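Local coordinates for Pli0006 protein (Listeria innocua, PDB 3OP9), which is probably a DNA-binding transcriptional regulator of the XRE family, with an N-terminal helix-turn-helix domain, at residues A[10-15]-A[42-46]. Sequence-based numbering, arbitrary orientation.
Sequences FAENLS and YMSGE
Met-43 and Leu-14 pack across two helices of an XRE-type helix-turn-helix domain, an all-helical fold. Residues 10-15 open helix 10-21. Residues 42-46 run from the last turn of helix 36-44, which corresponds to the recognition helix in this family, into the loop after it. The selenomethionine Met-43 buries the most surface here. In the conformer described, one of two, its chain bends at chi2 (-87°) and SE lies 3.6 Å from Ser-15 CA. CE lies near Leu-14 CG and CD2, but this close approach is doubtful. The Leu-14 and Met-43 side chains cross at about a right angle. Leu-14 CD2 also reaches Tyr-42 CB at 3.8 Å. Tyr-42 CB in turn meets the Phe-10 ring at CE2, 4.1 Å away. Phe-10 extends this apolar layer to Leu-54 and Leu-57 of helix 51-61. Met-43 also touches Asn-25 and Ile-28 of helix 25-32. Ala-11 fits against the end of helix 36-44, its CB 3.2 Å from Tyr-42 O and 3.6 Å from Gly-45 N. Gly-45 leaves the helix with positive phi (80°). Beside Met-43, Ser-15 OG donates to Ala-11 O at 2.8 Å, and Ser-15 N reaches that oxygen from the opposite face of the carbonyl plane.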
loop_
_atom_site.group_PDB
_atom_site.type_symbol
_atom_site.label_atom_id
_atom_site.label_comp_id
_atom_site.label_asym_id
_atom_site.label_seq_id
_atom_site.Cartn_x
_atom_site.Cartn_y
_atom_site.Cartn_z
ATOM N N PHE A 10 8.710 -2.723 17.830
ATOM C CA PHE A 10 7.760 -1.813 18.464
ATOM C C PHE A 10 8.477 -0.936 19.508
ATOM O O PHE A 10 8.269 0.268 19.566
ATOM C CB PHE A 10 6.628 -2.586 19.137
ATOM C CG PHE A 10 5.736 -1.710 19.985
ATOM C CD1 PHE A 10 4.942 -0.717 19.391
ATOM C CD2 PHE A 10 5.728 -1.843 21.368
ATOM C CE1 PHE A 10 4.120 0.107 20.168
ATOM C CE2 PHE A 10 4.915 -1.032 22.151
ATOM C CZ PHE A 10 4.105 -0.058 21.552
ATOM N N ALA A 11 9.343 -1.516 20.327
ATOM C CA ALA A 11 9.877 -0.721 21.427
ATOM C C ALA A 11 10.753 0.408 20.859
ATOM O O ALA A 11 10.714 1.552 21.342
ATOM C CB ALA A 11 10.666 -1.584 22.391
ATOM N N GLU A 12 11.559 0.071 19.845
ATOM C CA GLU A 12 12.454 1.042 19.181
ATOM C C GLU A 12 11.621 2.145 18.508
ATOM O O GLU A 12 11.947 3.332 18.593
ATOM C CB GLU A 12 13.351 0.306 18.161
ATOM C CG GLU A 12 14.264 1.231 17.358
ATOM C CD GLU A 12 15.182 0.479 16.376
ATOM O OE1 GLU A 12 15.424 -0.736 16.568
ATOM O OE2 GLU A 12 15.662 1.112 15.408
ATOM N N ASN A 13 10.538 1.742 17.849
ATOM C CA ASN A 13 9.653 2.687 17.156
ATOM C C ASN A 13 8.927 3.597 18.120
ATOM O O ASN A 13 8.830 4.806 17.895
ATOM C CB ASN A 13 8.623 1.949 16.290
ATOM C CG ASN A 13 9.250 1.296 15.096
ATOM O OD1 ASN A 13 10.407 1.560 14.781
ATOM N ND2 ASN A 13 8.485 0.481 14.392
ATOM N N LEU A 14 8.432 3.032 19.215
ATOM C CA LEU A 14 7.710 3.861 20.152
ATOM C C LEU A 14 8.712 4.860 20.755
ATOM O O LEU A 14 8.391 6.021 20.976
ATOM C CB LEU A 14 7.052 3.005 21.242
ATOM C CG LEU A 14 6.169 3.837 22.182
ATOM C CD1 LEU A 14 5.021 4.478 21.404
ATOM C CD2 LEU A 14 5.628 2.989 23.297
ATOM N N SER A 15 9.944 4.404 20.999
ATOM C CA SER A 15 10.967 5.267 21.577
ATOM C C SER A 15 11.278 6.436 20.627
ATOM O O SER A 15 11.434 7.576 21.056
ATOM C CB SER A 15 12.231 4.463 21.916
ATOM O OG SER A 15 11.977 3.502 22.954
ATOM N N TYR A 42 7.082 -0.576 27.875
ATOM C CA TYR A 42 6.890 -0.655 26.417
ATOM C C TYR A 42 8.144 -0.245 25.687
ATOM O O TYR A 42 8.532 -0.882 24.698
ATOM C CB TYR A 42 5.797 0.292 25.936
ATOM C CG TYR A 42 4.388 -0.086 26.292
ATOM C CD1 TYR A 42 4.058 -1.367 26.719
ATOM C CD2 TYR A 42 3.383 0.857 26.207
ATOM C CE1 TYR A 42 2.728 -1.689 27.055
ATOM C CE2 TYR A 42 2.081 0.555 26.534
ATOM C CZ TYR A 42 1.752 -0.711 26.954
ATOM O OH TYR A 42 0.423 -0.957 27.255
HETATM N N MSE A 43 8.745 0.851 26.154
HETATM C CA MSE A 43 9.882 1.484 25.475
HETATM C C MSE A 43 11.136 0.635 25.567
HETATM O O MSE A 43 11.971 0.668 24.676
HETATM C CB MSE A 43 10.188 2.865 26.068
HETATM C CG MSE A 43 9.030 3.847 26.060
HETATM SE SE MSE A 43 8.819 4.909 24.420
HETATM C CE MSE A 43 7.063 5.656 24.849
ATOM N N SER A 44 11.270 -0.117 26.652
ATOM C CA SER A 44 12.463 -0.901 26.892
ATOM C C SER A 44 12.266 -2.290 26.325
ATOM O O SER A 44 13.192 -3.101 26.314
ATOM C CB SER A 44 12.759 -0.976 28.384
ATOM O OG SER A 44 11.730 -1.672 29.038
ATOM N N GLY A 45 11.045 -2.560 25.872
ATOM C CA GLY A 45 10.687 -3.851 25.307
ATOM C C GLY A 45 10.400 -4.932 26.346
ATOM O O GLY A 45 10.274 -6.107 26.015
ATOM N N GLU A 46 10.294 -4.531 27.603
ATOM C CA GLU A 46 10.073 -5.490 28.680
ATOM C C GLU A 46 8.647 -6.022 28.684
ATOM O O GLU A 46 8.377 -7.097 29.218
ATOM C CB GLU A 46 10.403 -4.849 30.020
ATOM C CG GLU A 46 11.898 -4.663 30.229
ATOM C CD GLU A 46 12.226 -4.150 31.607
ATOM O OE1 GLU A 46 12.476 -4.983 32.503
ATOM O OE2 GLU A 46 12.229 -2.915 31.792
#